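Local structure of enoyl-CoA hydratase/isomerase family protein (Bacillus anthracis, 3KQF) at residues A[129-141]-A[166-178]. The protein probably catalyses the reversible addition of water to the double bond of 2-enoyl-CoA thioesters, as crotonase-family enoyl-CoA hydratases do. Sequence-based numbering, arbitrary orientation.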
ATOM      1  N   ALA A 129      14.905  12.789   3.216  1.00 15.48           N
ATOM      2  CA  ALA A 129      15.597  13.334   2.041  1.00 16.38           C
ATOM      3  C   ALA A 129      15.829  14.837   2.077  1.00 15.98           C
ATOM      4  O   ALA A 129      14.995  15.585   2.546  1.00 15.20           O
ATOM      5  CB  ALA A 129      14.814  13.030   0.798  1.00 15.29           C
ATOM      6  N   ALA A 130      16.950  15.256   1.498  1.00 15.45           N
ATOM      7  CA  ALA A 130      17.247  16.657   1.321  1.00 15.83           C
ATOM      8  C   ALA A 130      16.277  17.159   0.260  1.00 15.10           C
ATOM      9  O   ALA A 130      15.931  16.403  -0.660  1.00 15.99           O
ATOM     10  CB  ALA A 130      18.686  16.850   0.827  1.00 14.12           C
ATOM     11  N   GLU A 131      15.857  18.417   0.379  1.00 14.75           N
ATOM     12  CA  GLU A 131      14.964  19.050  -0.602  1.00 16.01           C
ATOM     13  C   GLU A 131      15.536  18.948  -2.000  1.00 17.03           C
ATOM     14  O   GLU A 131      14.786  18.885  -2.978  1.00 17.23           O
ATOM     15  CB  GLU A 131      14.739  20.556  -0.292  1.00 17.17           C
ATOM     16  CG  GLU A 131      13.771  20.850   0.839  1.00 20.15           C
ATOM     17  CD  GLU A 131      13.533  22.348   1.048  1.00 24.60           C
ATOM     18  OE1 GLU A 131      14.510  23.094   1.257  1.00 26.14           O
ATOM     19  OE2 GLU A 131      12.359  22.778   1.022  1.00 29.07           O
ATOM     20  N   SER A 132      16.869  18.940  -2.090  1.00 16.63           N
ATOM     21  CA  SER A 132      17.564  18.916  -3.377  1.00 16.87           C
ATOM     22  C   SER A 132      17.901  17.515  -3.888  1.00 16.64           C
ATOM     23  O   SER A 132      18.493  17.386  -4.962  1.00 18.38           O
ATOM     24  CB  SER A 132      18.848  19.762  -3.287  1.00 17.49           C
ATOM     25  OG  SER A 132      19.668  19.303  -2.221  1.00 18.91           O
ATOM     26  N   ALA A 133      17.543  16.477  -3.139  1.00 14.82           N
ATOM     27  CA  ALA A 133      17.812  15.106  -3.555  1.00 15.55           C
ATOM     28  C   ALA A 133      16.906  14.678  -4.690  1.00 15.94           C
ATOM     29  O   ALA A 133      15.835  15.251  -4.924  1.00 15.44           O
ATOM     30  CB  ALA A 133      17.664  14.127  -2.379  1.00 14.49           C
ATOM     31  N   SER A 134      17.371  13.686  -5.435  1.00 17.05           N
ATOM     32  CA  SER A 134      16.580  13.115  -6.523  1.00 18.63           C
ATOM     33  C   SER A 134      16.734  11.617  -6.438  1.00 17.03           C
ATOM     34  O   SER A 134      17.792  11.107  -6.010  1.00 17.20           O
ATOM     35  CB  SER A 134      16.970  13.663  -7.901  1.00 20.46           C
ATOM     36  OG  SER A 134      18.358  13.600  -8.138  1.00 26.27           O
ATOM     37  N   LEU A 135      15.666  10.914  -6.789  1.00 13.49           N
ATOM     38  CA  LEU A 135      15.635   9.481  -6.700  1.00 14.94           C
ATOM     39  C   LEU A 135      15.107   8.857  -7.957  1.00 14.43           C
ATOM     40  O   LEU A 135      14.549   9.528  -8.838  1.00 15.27           O
ATOM     41  CB  LEU A 135      14.725   9.027  -5.539  1.00 15.03           C
ATOM     42  CG  LEU A 135      15.097   9.506  -4.133  1.00 16.57           C
ATOM     43  CD1 LEU A 135      14.612  10.914  -3.889  1.00 18.67           C
ATOM     44  CD2 LEU A 135      14.516   8.525  -3.081  1.00 17.50           C
ATOM     45  N   GLY A 136      15.273   7.553  -8.036  1.00 16.02           N
ATOM     46  CA  GLY A 136      14.735   6.820  -9.167  1.00 15.69           C
ATOM     47  C   GLY A 136      15.448   5.513  -9.390  1.00 15.10           C
ATOM     48  O   GLY A 136      16.609   5.349  -8.999  1.00 15.72           O
ATOM     49  N   LEU A 137      14.751   4.589 -10.029  1.00 14.65           N
ATOM     50  CA  LEU A 137      15.338   3.312 -10.412  1.00 14.73           C
ATOM     51  C   LEU A 137      15.547   3.428 -11.905  1.00 14.64           C
ATOM     52  O   LEU A 137      14.651   3.132 -12.699  1.00 15.34           O
ATOM     53  CB  LEU A 137      14.447   2.139 -10.046  1.00 16.11           C
ATOM     54  CG  LEU A 137      14.363   1.836  -8.553  1.00 17.28           C
ATOM     55  CD1 LEU A 137      13.393   0.721  -8.283  1.00 19.20           C
ATOM     56  CD2 LEU A 137      15.740   1.463  -8.020  1.00 18.73           C
ATOM     57  N   THR A 138      16.764   3.803 -12.275  1.00 16.32           N
ATOM     58  CA  THR A 138      17.134   4.089 -13.662  1.00 17.26           C
ATOM     59  C   THR A 138      17.570   2.872 -14.470  1.00 17.61           C
ATOM     60  O   THR A 138      17.883   3.011 -15.651  1.00 18.35           O
ATOM     61  CB  THR A 138      18.296   5.092 -13.679  1.00 19.55           C
ATOM     62  OG1 THR A 138      19.354   4.571 -12.864  1.00 21.07           O
ATOM     63  CG2 THR A 138      17.853   6.484 -13.129  1.00 19.10           C
ATOM     64  N   GLU A 139      17.555   1.692 -13.845  1.00 15.73           N
ATOM     65  CA  GLU A 139      18.030   0.453 -14.480  1.00 16.38           C
ATOM     66  C   GLU A 139      17.558   0.138 -15.927  1.00 14.54           C
ATOM     67  O   GLU A 139      18.377  -0.209 -16.780  1.00 16.02           O
ATOM     68  CB  GLU A 139      17.775  -0.757 -13.557  1.00 16.90           C
ATOM     69  CG  GLU A 139      18.665  -0.802 -12.298  1.00 19.35           C
ATOM     70  CD  GLU A 139      18.185   0.058 -11.120  1.00 25.61           C
ATOM     71  OE1 GLU A 139      17.343   0.954 -11.303  1.00 23.72           O
ATOM     72  OE2 GLU A 139      18.646  -0.196  -9.973  1.00 27.13           O
ATOM     73  N   THR A 140      16.272   0.287 -16.223  1.00 15.12           N
ATOM     74  CA  THR A 140      15.776  -0.056 -17.553  1.00 14.24           C
ATOM     75  C   THR A 140      16.370   0.850 -18.644  1.00 15.97           C
ATOM     76  O   THR A 140      16.426   0.444 -19.801  1.00 15.97           O
ATOM     77  CB  THR A 140      14.237  -0.060 -17.642  1.00 14.06           C
ATOM     78  OG1 THR A 140      13.761   1.237 -17.257  1.00 14.90           O
ATOM     79  CG2 THR A 140      13.615  -1.219 -16.738  1.00 13.34           C
ATOM     80  N   THR A 141      16.821   2.061 -18.275  1.00 16.40           N
ATOM     81  CA  THR A 141      17.471   2.967 -19.259  1.00 15.71           C
ATOM     82  C   THR A 141      18.866   2.440 -19.654  1.00 16.08           C
ATOM     83  O   THR A 141      19.466   2.930 -20.604  1.00 16.35           O
ATOM     84  CB  THR A 141      17.606   4.434 -18.755  1.00 15.75           C
ATOM     85  OG1 THR A 141      18.648   4.544 -17.769  1.00 17.00           O
ATOM     86  CG2 THR A 141      16.266   4.959 -18.217  1.00 16.83           C
ATOM     87  N   LEU A 166       7.534   4.100 -12.423  1.00 12.57           N
ATOM     88  CA  LEU A 166       8.912   4.518 -12.118  1.00 13.03           C
ATOM     89  C   LEU A 166       9.963   3.577 -12.685  1.00 14.00           C
ATOM     90  O   LEU A 166      10.966   4.027 -13.286  1.00 14.31           O
ATOM     91  CB  LEU A 166       9.103   4.648 -10.618  1.00 12.14           C
ATOM     92  CG  LEU A 166       8.360   5.864 -10.037  1.00 15.19           C
ATOM     93  CD1 LEU A 166       8.438   5.815  -8.536  1.00 11.68           C
ATOM     94  CD2 LEU A 166       8.885   7.187 -10.537  1.00 18.87           C
ATOM     95  N   ILE A 167       9.752   2.280 -12.491  1.00 13.38           N
ATOM     96  CA  ILE A 167      10.695   1.281 -13.018  1.00 14.94           C
ATOM     97  C   ILE A 167      10.656   1.196 -14.556  1.00 14.94           C
ATOM     98  O   ILE A 167      11.703   1.104 -15.195  1.00 15.63           O
ATOM     99  CB  ILE A 167      10.522  -0.104 -12.321  1.00 12.80           C
ATOM    100  CG1 ILE A 167      10.993   0.018 -10.870  1.00 16.33           C
ATOM    101  CG2 ILE A 167      11.377  -1.160 -13.022  1.00 13.88           C
ATOM    102  CD1 ILE A 167      10.539  -1.153  -9.951  1.00 14.25           C
ATOM    103  N   TYR A 168       9.471   1.231 -15.164  1.00 16.53           N
ATOM    104  CA  TYR A 168       9.418   1.113 -16.617  1.00 15.57           C
ATOM    105  C   TYR A 168       9.998   2.322 -17.321  1.00 15.12           C
ATOM    106  O   TYR A 168      10.667   2.171 -18.331  1.00 14.80           O
ATOM    107  CB  TYR A 168       8.013   0.847 -17.174  1.00 16.85           C
ATOM    108  CG  TYR A 168       7.267  -0.334 -16.615  1.00 14.41           C
ATOM    109  CD1 TYR A 168       7.926  -1.454 -16.114  1.00 13.90           C
ATOM    110  CD2 TYR A 168       5.873  -0.380 -16.716  1.00 12.75           C
ATOM    111  CE1 TYR A 168       7.204  -2.543 -15.651  1.00 17.25           C
ATOM    112  CE2 TYR A 168       5.163  -1.425 -16.275  1.00 15.21           C
ATOM    113  CZ  TYR A 168       5.811  -2.510 -15.722  1.00 16.26           C
ATOM    114  OH  TYR A 168       5.059  -3.572 -15.286  1.00 17.02           O
ATOM    115  N   THR A 169       9.763   3.519 -16.776  1.00 14.27           N
ATOM    116  CA  THR A 169      10.273   4.721 -17.408  1.00 15.90           C
ATOM    117  C   THR A 169      11.722   4.969 -17.030  1.00 16.30           C
ATOM    118  O   THR A 169      12.463   5.567 -17.808  1.00 14.72           O
ATOM    119  CB  THR A 169       9.489   5.978 -17.000  1.00 14.61           C
ATOM    120  OG1 THR A 169       9.579   6.152 -15.595  1.00 16.63           O
ATOM    121  CG2 THR A 169       8.008   5.875 -17.438  1.00 15.83           C
ATOM    122  N   GLY A 170      12.103   4.533 -15.826  1.00 16.60           N
ATOM    123  CA  GLY A 170      13.450   4.770 -15.282  1.00 16.50           C
ATOM    124  C   GLY A 170      13.678   6.249 -15.016  1.00 17.15           C
ATOM    125  O   GLY A 170      14.815   6.712 -14.987  1.00 17.59           O
ATOM    126  N   ARG A 171      12.592   6.989 -14.812  1.00 16.71           N
ATOM    127  CA  ARG A 171      12.685   8.438 -14.633  1.00 17.34           C
ATOM    128  C   ARG A 171      13.160   8.873 -13.258  1.00 16.44           C
ATOM    129  O   ARG A 171      12.974   8.162 -12.266  1.00 17.60           O
ATOM    130  CB  ARG A 171      11.353   9.107 -14.972  1.00 17.74           C
ATOM    131  CG  ARG A 171      10.246   8.933 -13.921  1.00 16.87           C
ATOM    132  CD  ARG A 171       8.892   9.377 -14.440  1.00 19.47           C
ATOM    133  NE  ARG A 171       7.858   9.281 -13.414  1.00 15.18           N
ATOM    134  CZ  ARG A 171       7.491  10.283 -12.610  1.00 14.06           C
ATOM    135  NH1 ARG A 171       8.028  11.494 -12.734  1.00 17.43           N
ATOM    136  NH2 ARG A 171       6.564  10.076 -11.679  1.00 17.46           N
ATOM    137  N   ARG A 172      13.786  10.050 -13.209  1.00 17.28           N
ATOM    138  CA  ARG A 172      14.264  10.612 -11.957  1.00 17.83           C
ATOM    139  C   ARG A 172      13.168  11.516 -11.399  1.00 17.29           C
ATOM    140  O   ARG A 172      12.520  12.267 -12.148  1.00 14.55           O
ATOM    141  CB  ARG A 172      15.518  11.468 -12.137  1.00 19.74           C
ATOM    142  CG  ARG A 172      16.717  10.802 -12.728  1.00 20.60           C
ATOM    143  CD  ARG A 172      17.866  11.814 -12.676  1.00 24.95           C
ATOM    144  NE  ARG A 172      19.117  11.298 -13.204  1.00 29.86           N
ATOM    145  CZ  ARG A 172      20.305  11.870 -13.006  1.00 27.29           C
ATOM    146  NH1 ARG A 172      20.420  12.945 -12.248  1.00 27.64           N
ATOM    147  NH2 ARG A 172      21.389  11.330 -13.528  1.00 33.15           N
ATOM    148  N   ILE A 173      12.994  11.475 -10.080  1.00 15.61           N
ATOM    149  CA  ILE A 173      11.981  12.279  -9.421  1.00 15.24           C
ATOM    150  C   ILE A 173      12.609  13.109  -8.293  1.00 15.79           C
ATOM    151  O   ILE A 173      13.653  12.738  -7.743  1.00 16.53           O
ATOM    152  CB  ILE A 173      10.846  11.391  -8.904  1.00 15.52           C
ATOM    153  CG1 ILE A 173      11.337  10.481  -7.761  1.00 15.77           C
ATOM    154  CG2 ILE A 173      10.266  10.527 -10.075  1.00 16.41           C
ATOM    155  CD1 ILE A 173      10.232   9.644  -7.140  1.00 18.82           C
ATOM    156  N   SER A 174      11.999  14.248  -7.985  1.00 15.40           N
ATOM    157  CA  SER A 174      12.490  15.134  -6.938  1.00 15.95           C
ATOM    158  C   SER A 174      12.153  14.572  -5.571  1.00 16.57           C
ATOM    159  O   SER A 174      11.324  13.697  -5.443  1.00 13.57           O
ATOM    160  CB  SER A 174      11.836  16.496  -7.043  1.00 15.87           C
ATOM    161  OG  SER A 174      10.443  16.407  -6.771  1.00 14.22           O
ATOM    162  N   ALA A 175      12.748  15.156  -4.542  1.00 17.73           N
ATOM    163  CA  ALA A 175      12.468  14.737  -3.172  1.00 18.34           C
ATOM    164  C   ALA A 175      10.993  14.987  -2.838  1.00 17.95           C
ATOM    165  O   ALA A 175      10.373  14.213  -2.112  1.00 17.24           O
ATOM    166  CB  ALA A 175      13.361  15.502  -2.217  1.00 18.15           C
ATOM    167  N   GLN A 176      10.460  16.084  -3.376  1.00 19.12           N
ATOM    168  CA  GLN A 176       9.077  16.513  -3.165  1.00 19.07           C
ATOM    169  C   GLN A 176       8.109  15.496  -3.740  1.00 18.78           C
ATOM    170  O   GLN A 176       7.104  15.148  -3.100  1.00 17.65           O
ATOM    171  CB  GLN A 176       8.834  17.895  -3.814  1.00 20.40           C
ATOM    172  CG  GLN A 176       9.525  19.070  -3.132  1.00 23.64           C
ATOM    173  CD  GLN A 176      11.064  19.092  -3.247  1.00 28.74           C
ATOM    174  OE1 GLN A 176      11.657  18.538  -4.180  1.00 30.12           O
ATOM    175  NE2 GLN A 176      11.706  19.783  -2.305  1.00 30.74           N
ATOM    176  N   GLU A 177       8.417  15.024  -4.950  1.00 16.70           N
ATOM    177  CA  GLU A 177       7.620  14.020  -5.620  1.00 16.37           C
ATOM    178  C   GLU A 177       7.718  12.721  -4.855  1.00 16.61           C
ATOM    179  O   GLU A 177       6.714  12.042  -4.638  1.00 16.90           O
ATOM    180  CB  GLU A 177       8.064  13.845  -7.082  1.00 16.20           C
ATOM    181  CG  GLU A 177       7.713  15.064  -7.941  1.00 21.23           C
ATOM    182  CD  GLU A 177       8.331  15.071  -9.334  1.00 25.09           C
ATOM    183  OE1 GLU A 177       9.407  14.488  -9.547  1.00 22.66           O
ATOM    184  OE2 GLU A 177       7.762  15.757 -10.209  1.00 31.50           O
ATOM    185  N   ALA A 178       8.929  12.373  -4.428  1.00 14.85           N
ATOM    186  CA  ALA A 178       9.120  11.160  -3.629  1.00 14.61           C
ATOM    187  C   ALA A 178       8.244  11.198  -2.372  1.00 14.38           C
ATOM    188  O   ALA A 178       7.657  10.179  -1.994  1.00 15.98           O
ATOM    189  CB  ALA A 178      10.562  11.000  -3.245  1.00 13.66           C
TER
HETATM  190  O   HOH W   1      10.515  21.213  -0.310  1.00 34.15           O
HETATM  191  O   HOH W   2      14.329   0.766 -14.033  1.00 12.12           O
HETATM  192  O   HOH W   3      12.561   5.537 -11.456  1.00 12.50           O
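Leu135 and Ile173 form an antiparallel hydrogen-bonded pair: Leu135 N gives to Ile173 O at 2.9 Å and Ile173 N to Leu135 O at 2.8 Å, both nearly straight. Their branched side chains share one sheet face, whereas Ser134 and Ser174, a non-hydrogen-bonded pair, put small polar groups on the other. Ser174 caps the start of helix 175-181, its OG accepting from Glu177 N while Glu177 OE1 accepts from Ser174 N, a capping box. Gly136 suits the strand end: residues with a CB rarely reach its phi of 157°, and its CA lies close to Arg171 O.

Thr140 OG1 donates to Ile167 O at 2.9 Å, nearly in line with the carbonyl. Its chi1 of 58° sets the hydroxyl between backbone N and carbonyl carbon, facing the last turn of helix 160-169. There Arg171 N turns to Thr169 OG1 (an ST turn), and in its place Ile167 O takes the threonine hydroxyl and a water, which also donates to Leu137 O and accepts from Thr140 N. Gly170, just after the helix, turns the chain with positive phi, its CA 3.3 Å from Leu137 O in a CA-H...O contact.

At the opposite end, Gln176, bent at chi2 (69°), brings NE2 to a lone pair of Glu131 O at 3.3 Å; a water links NE2 to Glu131 OE2.

On the buried side Leu137 and Ile167 lie side by side, Leu137 CD1 3.6 Å from Ile167 CG1, while Leu135 CD1 reaches Ala178 CB. Small Ala175 fits against the type I turn from Ala130 to Ala133.

Through that turn, strand 126-130 of the six-stranded main crotonase-type sheet leads into this separate three-stranded sheet, 134-136 lying between 112-114 and 173-174. Helix 116-123 packs on Leu135 and Leu137, helix 150-158 on Leu137 and Ile167.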